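Local coordinates for rhamnose ABC transporter, rhamnose-binding protein (PDB 5BQ3) that probably binds a sugar, possibly rhamnose, outside the cell membrane and delivers it to an ABC transporter, at residues A156-T161 / Q204-L209; I139-M144 / T246-P251; D147-S152 / K185-V190. All coordinates share one frame; numbering follows the deposited sequence.

Contact 1 (A156-T161 / Q204-L209); sequences AILSAT and QEAQGL
L158 and A156 project from strand 153-159 onto helix 199-212 and meet it in two different ways. L158 strikes it with one branch: CD1 runs against the turn at E205 and A206, 3.6 Å from the backbone N of A206 and 3.9 Å from both A206 CB and E205 CB. The methyl therefore lies over helix backbone as much as beside side chains. The side chain points toward the helix; with CG anti to the backbone N (chi1 -164°) CD1 comes over the E205-A206 turn. A156 offers a single methyl, set against the fork of L209: its CB is 3.8 Å from CD2 of L209, with L209 CG and CD1 at nearly the same range. L209 is likewise extended from its backbone N (chi1 -156°) and reaches back to the strand. CD2 of L209 is also 4.4 Å from CD1 of L158, a loose link between the two patches. Of the E205 side chain, CB does the touching; beyond it the chain bends at chi2 and the carboxylate leads away. No hydrogen bond crosses. Segment 204-209 of the helix runs nearly antiparallel to residues 156-159 (166°), the axes 9.8 Å apart at closest. I157 points to the other face of the sheet, where helix 165-180 lies. Such apolar packing of a crossover helix on a central parallel strand is characteristic of the Rossmann-like lobes of type I periplasmic binding proteins.

Contact 2 (I139-M144 / T246-P251); sequences ITMLDM and TGLGLP
T246 opens the second segment with its hydroxyl set against M144, which, like M141, is a selenomethionine. With chi1 at -172° OG1 of T246 is turned beside its carbonyl carbon, and CE of M144 lies 3.3 Å from OG1; the M144 CB and SE atoms are both 3.7 Å from the same oxygen. M144 thus curls around the hydroxyl, its chain bent at chi3 (-61°) to bring the methyl in, while the two side chains cross obliquely. This is van der Waals contact: the buried hydroxyl has its polar partner elsewhere, in a hydrogen bond to the carbonyl oxygen of E265.

At G247 the backbone itself is the contact surface. Its CA is 4.0 Å from SE of M141, and its carbonyl oxygen faces the other selenomethionine, 3.6 Å from CE of M144. At phi 145° a side chain would press on the carbonyl oxygen of T246, which suits glycine here. The CA atoms of M141 and G247 are 5.9 Å apart.

L248 then turns its branch point inward, with CG 4.0 Å from SE of M141, and the two side chains cross at about a right angle. The selenium of M141 therefore touches both the glycine backbone and the leucine. From G249 onward the chain leaves the helix, and L250 is the N-cap of helix 251-260.

Helix 134-149 thus packs over the C-terminal end of strand 244-247, which is hydrogen-bonded to strand 218-221 and, through G247, to A267 of strand 266-268. Helix 165-180 closes in beside it, with M174 against M141 and W170 against L248.

Contact 3 (D147-S152 / K185-V190); sequences DQIGGS and KGIEIV
The flat groups at G151 and G186 are backbone peptides, and the two chains meet through them. The carbonyl oxygen of G151 faces CA of G186 at 3.5 Å, a CA-H...O contact with 148° at the hydrogen. In return the carbonyl oxygen of G186 lies 3.4 Å from CA of S152, a second and more bent contact of the same kind (134°). The two chains thus exchange carbonyl oxygens and CA hydrogens instead of making a direct N-H to O hydrogen bond. A water bridges the two chains beside them: it donates to G151 O at 3.1 Å and accepts a weak bond from the backbone N of G186, in the preceding peptide. CB of S152 also rests against the G186 oxygen. At G186 a side chain would run into G151 O; its absence lets the CA atoms of S152 and G186 come within 4.1 Å.

Deeper in, the contact becomes apolar. CD1 of I149 reaches CG1 of I187 at 3.8 Å, and the two side chains cross at about a right angle. CG1 of I149 stands between its backbone N and carbonyl carbon (chi1 59°), and the extended chain beyond it carries CD1 across to I187.

Helix 134-149 ends at I149, and G150, with positive phi, turns the chain toward G151 and S152, which lead into strand 153-159. That strand pairs with strand 187-194, where E188 exchanges backbone hydrogen bonds with G153 and V155. The contact therefore lies at the rim of the sheet, near the surface, where the helix-to-strand turn meets the start of the edge strand 187-194; I187 extends inward from there to V155 and, on helix 134-149, to L142 and S146.

All three contacts belong to one lobe, built on the four-stranded parallel sheet ordered 187-194, 153-159, 218-221, 244-247. Contact 1 joins central strand 153-159 to helix 199-212 on one face; contacts 2 and 3 both use helix 134-149 on the other. Contact 2 spans the longest stretch of chain and encloses the other two, whose segments alternate. Centres lie about 14 Å (contacts 2 and 3), 16 Å (1 and 2) and 18 Å (1 and 3) apart. Contact 3 touches both others, through I189 on I157 and I187 on L142, whereas contacts 1 and 2 do not touch. Together they reflect its alpha/beta layering, with helices packed on both faces of one parallel sheet.

Contact 1 (A156-T161 / Q204-L209)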
loop_
_atom_site.group_PDB
_atom_site.type_symbol
_atom_site.label_atom_id
_atom_site.label_comp_id
_atom_site.label_asym_id
_atom_site.label_seq_id
_atom_site.Cartn_x
_atom_site.Cartn_y
_atom_site.Cartn_z
ATOM N N ALA A 156 -8.147 16.451 13.987
ATOM C CA ALA A 156 -8.116 15.265 14.847
ATOM C C ALA A 156 -7.705 14.030 14.044
ATOM O O ALA A 156 -8.084 13.906 12.882
ATOM C CB ALA A 156 -9.475 15.045 15.490
ATOM N N ILE A 157 -6.927 13.121 14.655
ATOM C CA ILE A 157 -6.472 11.899 13.986
ATOM C C ILE A 157 -7.233 10.684 14.547
ATOM O O ILE A 157 -7.249 10.472 15.759
ATOM C CB ILE A 157 -4.922 11.723 14.077
ATOM C CG1 ILE A 157 -4.180 12.920 13.417
ATOM C CG2 ILE A 157 -4.469 10.384 13.452
ATOM C CD1 ILE A 157 -2.721 13.100 13.822
ATOM N N LEU A 158 -7.875 9.909 13.651
ATOM C CA LEU A 158 -8.588 8.672 13.967
ATOM C C LEU A 158 -7.806 7.529 13.321
ATOM O O LEU A 158 -8.003 7.213 12.143
ATOM C CB LEU A 158 -10.060 8.716 13.500
ATOM C CG LEU A 158 -10.993 7.650 14.109
ATOM C CD1 LEU A 158 -12.311 8.244 14.500
ATOM C CD2 LEU A 158 -11.221 6.499 13.153
ATOM N N SER A 159 -6.876 6.949 14.092
ATOM C CA SER A 159 -5.983 5.882 13.648
ATOM C C SER A 159 -6.583 4.478 13.874
ATOM O O SER A 159 -7.733 4.356 14.310
ATOM C CB SER A 159 -4.651 6.007 14.378
ATOM O OG SER A 159 -3.657 5.206 13.766
ATOM N N ALA A 160 -5.800 3.422 13.561
ATOM C CA ALA A 160 -6.168 2.015 13.741
ATOM C C ALA A 160 -5.940 1.626 15.216
ATOM O O ALA A 160 -6.513 2.275 16.089
ATOM C CB ALA A 160 -5.344 1.149 12.802
ATOM N N THR A 161 -5.119 0.594 15.511
ATOM C CA THR A 161 -4.788 0.229 16.895
ATOM C C THR A 161 -3.714 1.192 17.403
ATOM O O THR A 161 -3.009 1.808 16.599
ATOM C CB THR A 161 -4.324 -1.233 17.024
ATOM O OG1 THR A 161 -3.326 -1.514 16.044
ATOM C CG2 THR A 161 -5.458 -2.227 16.930
ATOM N N GLN A 204 -17.796 4.889 16.936
ATOM C CA GLN A 204 -17.956 5.359 18.313
ATOM C C GLN A 204 -16.905 6.413 18.647
ATOM O O GLN A 204 -17.220 7.385 19.338
ATOM C CB GLN A 204 -17.872 4.187 19.302
ATOM C CG GLN A 204 -19.157 3.364 19.386
ATOM C CD GLN A 204 -18.983 1.994 20.007
ATOM O OE1 GLN A 204 -17.903 1.603 20.469
ATOM N NE2 GLN A 204 -20.062 1.227 20.023
ATOM N N GLU A 205 -15.666 6.229 18.142
ATOM C CA GLU A 205 -14.550 7.160 18.341
ATOM C C GLU A 205 -14.800 8.468 17.598
ATOM O O GLU A 205 -14.482 9.526 18.132
ATOM C CB GLU A 205 -13.210 6.544 17.911
ATOM C CG GLU A 205 -12.661 5.495 18.871
ATOM C CD GLU A 205 -12.441 5.907 20.315
ATOM O OE1 GLU A 205 -11.869 6.995 20.554
ATOM O OE2 GLU A 205 -12.825 5.127 21.213
ATOM N N ALA A 206 -15.397 8.397 16.391
ATOM C CA ALA A 206 -15.748 9.560 15.567
ATOM C C ALA A 206 -16.900 10.347 16.197
ATOM O O ALA A 206 -16.917 11.576 16.111
ATOM C CB ALA A 206 -16.125 9.115 14.164
ATOM N N GLN A 207 -17.853 9.633 16.835
ATOM C CA GLN A 207 -19.017 10.202 17.521
ATOM C C GLN A 207 -18.561 11.004 18.751
ATOM O O GLN A 207 -19.004 12.138 18.934
ATOM C CB GLN A 207 -19.994 9.080 17.919
ATOM C CG GLN A 207 -21.373 9.574 18.361
ATOM C CD GLN A 207 -22.344 8.464 18.701
ATOM O OE1 GLN A 207 -22.023 7.267 18.673
ATOM N NE2 GLN A 207 -23.566 8.844 19.037
ATOM N N GLY A 208 -17.664 10.415 19.546
ATOM C CA GLY A 208 -17.091 11.030 20.739
ATOM C C GLY A 208 -16.123 12.158 20.434
ATOM O O GLY A 208 -15.953 13.067 21.252
ATOM N N LEU A 209 -15.486 12.102 19.247
ATOM C CA LEU A 209 -14.532 13.091 18.739
ATOM C C LEU A 209 -15.210 14.452 18.542
ATOM O O LEU A 209 -14.642 15.474 18.927
ATOM C CB LEU A 209 -13.942 12.584 17.408
ATOM C CG LEU A 209 -12.575 13.098 16.958
ATOM C CD1 LEU A 209 -11.498 12.808 17.988
ATOM C CD2 LEU A 209 -12.182 12.453 15.646
#

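Contact 2 (I139-M144 / T246-P251)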
loop_
_atom_site.group_PDB
_atom_site.type_symbol
_atom_site.label_atom_id
_atom_site.label_comp_id
_atom_site.label_asym_id
_atom_site.label_seq_id
_atom_site.Cartn_x
_atom_site.Cartn_y
_atom_site.Cartn_z
ATOM N N ILE A 139 3.037 13.311 3.993
ATOM C CA ILE A 139 3.078 14.569 3.238
ATOM C C ILE A 139 1.772 14.717 2.446
ATOM O O ILE A 139 1.137 15.771 2.530
ATOM C CB ILE A 139 4.357 14.645 2.348
ATOM C CG1 ILE A 139 5.588 14.984 3.215
ATOM C CG2 ILE A 139 4.207 15.660 1.200
ATOM C CD1 ILE A 139 6.955 14.616 2.620
ATOM N N THR A 140 1.354 13.649 1.729
ATOM C CA THR A 140 0.128 13.598 0.921
ATOM C C THR A 140 -1.080 13.951 1.786
ATOM O O THR A 140 -1.863 14.815 1.393
ATOM C CB THR A 140 -0.019 12.216 0.258
ATOM O OG1 THR A 140 1.155 11.951 -0.511
ATOM C CG2 THR A 140 -1.257 12.110 -0.637
HETATM N N MSE A 141 -1.195 13.327 2.976
HETATM C CA MSE A 141 -2.276 13.556 3.931
HETATM C C MSE A 141 -2.280 14.993 4.461
HETATM O O MSE A 141 -3.335 15.626 4.434
HETATM C CB MSE A 141 -2.204 12.553 5.071
HETATM C CG MSE A 141 -2.556 11.151 4.598
HETATM SE SE MSE A 141 -3.041 9.975 6.017
HETATM C CE MSE A 141 -1.247 9.741 6.854
ATOM N N LEU A 142 -1.108 15.534 4.866
ATOM C CA LEU A 142 -0.986 16.922 5.330
ATOM C C LEU A 142 -1.343 17.916 4.222
ATOM O O LEU A 142 -1.934 18.950 4.518
ATOM C CB LEU A 142 0.429 17.215 5.835
ATOM C CG LEU A 142 0.807 16.658 7.197
ATOM C CD1 LEU A 142 2.304 16.641 7.350
ATOM C CD2 LEU A 142 0.166 17.451 8.323
ATOM N N ASP A 143 -0.994 17.598 2.954
ATOM C CA ASP A 143 -1.296 18.428 1.781
ATOM C C ASP A 143 -2.803 18.519 1.546
ATOM O O ASP A 143 -3.294 19.601 1.253
ATOM C CB ASP A 143 -0.605 17.877 0.520
ATOM C CG ASP A 143 0.792 18.408 0.244
ATOM O OD1 ASP A 143 1.396 19.004 1.161
ATOM O OD2 ASP A 143 1.288 18.213 -0.887
HETATM N N MSE A 144 -3.527 17.384 1.678
HETATM C CA MSE A 144 -4.984 17.291 1.514
HETATM C C MSE A 144 -5.700 18.014 2.655
HETATM O O MSE A 144 -6.689 18.700 2.405
HETATM C CB MSE A 144 -5.441 15.823 1.441
HETATM C CG MSE A 144 -4.906 15.082 0.208
HETATM SE SE MSE A 144 -5.616 13.286 -0.040
HETATM C CE MSE A 144 -5.011 12.444 1.591
ATOM N N THR A 246 -10.523 13.246 5.470
ATOM C CA THR A 246 -9.500 12.764 4.555
ATOM C C THR A 246 -8.675 11.678 5.269
ATOM O O THR A 246 -8.897 11.390 6.450
ATOM C CB THR A 246 -8.665 13.945 4.010
ATOM O OG1 THR A 246 -7.809 13.469 2.976
ATOM C CG2 THR A 246 -7.859 14.657 5.079
ATOM N N GLY A 247 -7.765 11.067 4.526
ATOM C CA GLY A 247 -6.899 10.012 5.025
ATOM C C GLY A 247 -6.637 8.982 3.956
ATOM O O GLY A 247 -6.447 9.333 2.788
ATOM N N LEU A 248 -6.642 7.702 4.352
ATOM C CA LEU A 248 -6.405 6.583 3.443
ATOM C C LEU A 248 -7.637 5.694 3.384
ATOM O O LEU A 248 -8.042 5.158 4.409
ATOM C CB LEU A 248 -5.157 5.783 3.865
ATOM C CG LEU A 248 -3.868 6.583 4.086
ATOM C CD1 LEU A 248 -2.898 5.800 4.906
ATOM C CD2 LEU A 248 -3.221 6.991 2.773
ATOM N N GLY A 249 -8.229 5.571 2.195
ATOM C CA GLY A 249 -9.439 4.778 1.985
ATOM C C GLY A 249 -9.512 3.968 0.704
ATOM O O GLY A 249 -8.617 4.045 -0.141
ATOM N N LEU A 250 -10.609 3.193 0.557
ATOM C CA LEU A 250 -10.885 2.332 -0.595
ATOM C C LEU A 250 -11.929 2.963 -1.528
ATOM O O LEU A 250 -13.006 3.321 -1.053
ATOM C CB LEU A 250 -11.359 0.938 -0.139
ATOM C CG LEU A 250 -10.338 0.050 0.583
ATOM C CD1 LEU A 250 -11.013 -1.170 1.172
ATOM C CD2 LEU A 250 -9.195 -0.373 -0.345
ATOM N N PRO A 251 -11.654 3.070 -2.854
ATOM C CA PRO A 251 -12.621 3.711 -3.768
ATOM C C PRO A 251 -14.056 3.169 -3.710
ATOM O O PRO A 251 -14.986 3.972 -3.753
ATOM C CB PRO A 251 -12.012 3.463 -5.150
ATOM C CG PRO A 251 -10.559 3.385 -4.905
ATOM C CD PRO A 251 -10.407 2.718 -3.565
#

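Contact 3 (D147-S152 / K185-V190)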
loop_
_atom_site.group_PDB
_atom_site.type_symbol
_atom_site.label_atom_id
_atom_site.label_comp_id
_atom_site.label_asym_id
_atom_site.label_seq_id
_atom_site.Cartn_x
_atom_site.Cartn_y
_atom_site.Cartn_z
ATOM N N ASP A 147 -5.029 21.919 2.336
ATOM C CA ASP A 147 -5.791 22.379 1.175
ATOM C C ASP A 147 -7.295 22.505 1.499
ATOM O O ASP A 147 -7.917 23.490 1.099
ATOM C CB ASP A 147 -5.571 21.419 -0.013
ATOM C CG ASP A 147 -6.343 21.736 -1.278
ATOM O OD1 ASP A 147 -6.203 22.873 -1.794
ATOM O OD2 ASP A 147 -7.050 20.835 -1.782
ATOM N N GLN A 148 -7.861 21.521 2.232
ATOM C CA GLN A 148 -9.279 21.483 2.579
ATOM C C GLN A 148 -9.641 22.452 3.715
ATOM O O GLN A 148 -10.665 23.129 3.599
ATOM C CB GLN A 148 -9.713 20.055 2.929
ATOM C CG GLN A 148 -9.977 19.192 1.692
ATOM C CD GLN A 148 -10.132 17.722 2.002
ATOM O OE1 GLN A 148 -9.345 16.889 1.549
ATOM N NE2 GLN A 148 -11.171 17.364 2.749
ATOM N N ILE A 149 -8.826 22.525 4.798
ATOM C CA ILE A 149 -9.089 23.412 5.946
ATOM C C ILE A 149 -8.837 24.890 5.588
ATOM O O ILE A 149 -9.437 25.775 6.199
ATOM C CB ILE A 149 -8.336 23.019 7.252
ATOM C CG1 ILE A 149 -6.794 23.000 7.074
ATOM C CG2 ILE A 149 -8.871 21.703 7.814
ATOM C CD1 ILE A 149 -5.968 22.739 8.344
ATOM N N GLY A 150 -7.970 25.132 4.613
ATOM C CA GLY A 150 -7.636 26.474 4.158
ATOM C C GLY A 150 -6.366 27.039 4.755
ATOM O O GLY A 150 -6.270 28.251 4.941
ATOM N N GLY A 151 -5.398 26.167 5.045
ATOM C CA GLY A 151 -4.095 26.546 5.582
ATOM C C GLY A 151 -3.917 26.419 7.082
ATOM O O GLY A 151 -2.790 26.239 7.553
ATOM N N SER A 152 -5.019 26.543 7.845
ATOM C CA SER A 152 -5.044 26.476 9.310
ATOM C C SER A 152 -6.396 25.964 9.824
ATOM O O SER A 152 -7.409 26.089 9.132
ATOM C CB SER A 152 -4.746 27.848 9.911
ATOM O OG SER A 152 -5.727 28.804 9.543
ATOM N N LYS A 185 2.407 24.483 9.580
ATOM C CA LYS A 185 2.441 25.091 10.919
ATOM C C LYS A 185 1.041 25.527 11.395
ATOM O O LYS A 185 0.794 25.577 12.603
ATOM C CB LYS A 185 3.414 26.278 10.960
ATOM C CG LYS A 185 4.843 25.873 11.303
ATOM C CD LYS A 185 5.711 27.087 11.616
ATOM C CE LYS A 185 7.094 26.715 12.098
ATOM N NZ LYS A 185 8.001 26.368 10.976
ATOM N N GLY A 186 0.151 25.807 10.444
ATOM C CA GLY A 186 -1.229 26.203 10.704
ATOM C C GLY A 186 -2.111 25.065 11.182
ATOM O O GLY A 186 -3.112 25.308 11.861
ATOM N N ILE A 187 -1.749 23.813 10.827
ATOM C CA ILE A 187 -2.476 22.599 11.214
ATOM C C ILE A 187 -2.229 22.333 12.705
ATOM O O ILE A 187 -1.084 22.128 13.119
ATOM C CB ILE A 187 -2.091 21.370 10.324
ATOM C CG1 ILE A 187 -2.393 21.632 8.830
ATOM C CG2 ILE A 187 -2.785 20.083 10.816
ATOM C CD1 ILE A 187 -1.593 20.796 7.843
ATOM N N GLU A 188 -3.305 22.347 13.502
ATOM C CA GLU A 188 -3.228 22.095 14.938
ATOM C C GLU A 188 -3.909 20.769 15.275
ATOM O O GLU A 188 -5.133 20.663 15.173
ATOM C CB GLU A 188 -3.859 23.259 15.729
ATOM C CG GLU A 188 -3.656 23.162 17.236
ATOM C CD GLU A 188 -4.707 23.813 18.120
ATOM O OE1 GLU A 188 -5.650 24.440 17.585
ATOM O OE2 GLU A 188 -4.585 23.687 19.359
ATOM N N ILE A 189 -3.113 19.753 15.666
ATOM C CA ILE A 189 -3.644 18.451 16.080
ATOM C C ILE A 189 -4.212 18.639 17.490
ATOM O O ILE A 189 -3.500 19.106 18.383
ATOM C CB ILE A 189 -2.611 17.289 15.975
ATOM C CG1 ILE A 189 -1.979 17.183 14.555
ATOM C CG2 ILE A 189 -3.202 15.944 16.442
ATOM C CD1 ILE A 189 -2.947 16.955 13.326
ATOM N N VAL A 190 -5.510 18.358 17.660
ATOM C CA VAL A 190 -6.214 18.556 18.931
ATOM C C VAL A 190 -6.627 17.212 19.573
ATOM O O VAL A 190 -6.999 17.197 20.745
ATOM C CB VAL A 190 -7.431 19.519 18.789
ATOM C CG1 VAL A 190 -6.993 20.903 18.323
ATOM C CG2 VAL A 190 -8.502 18.949 17.864
HETATM O O HOH W 1 0.067 27.443 7.684
#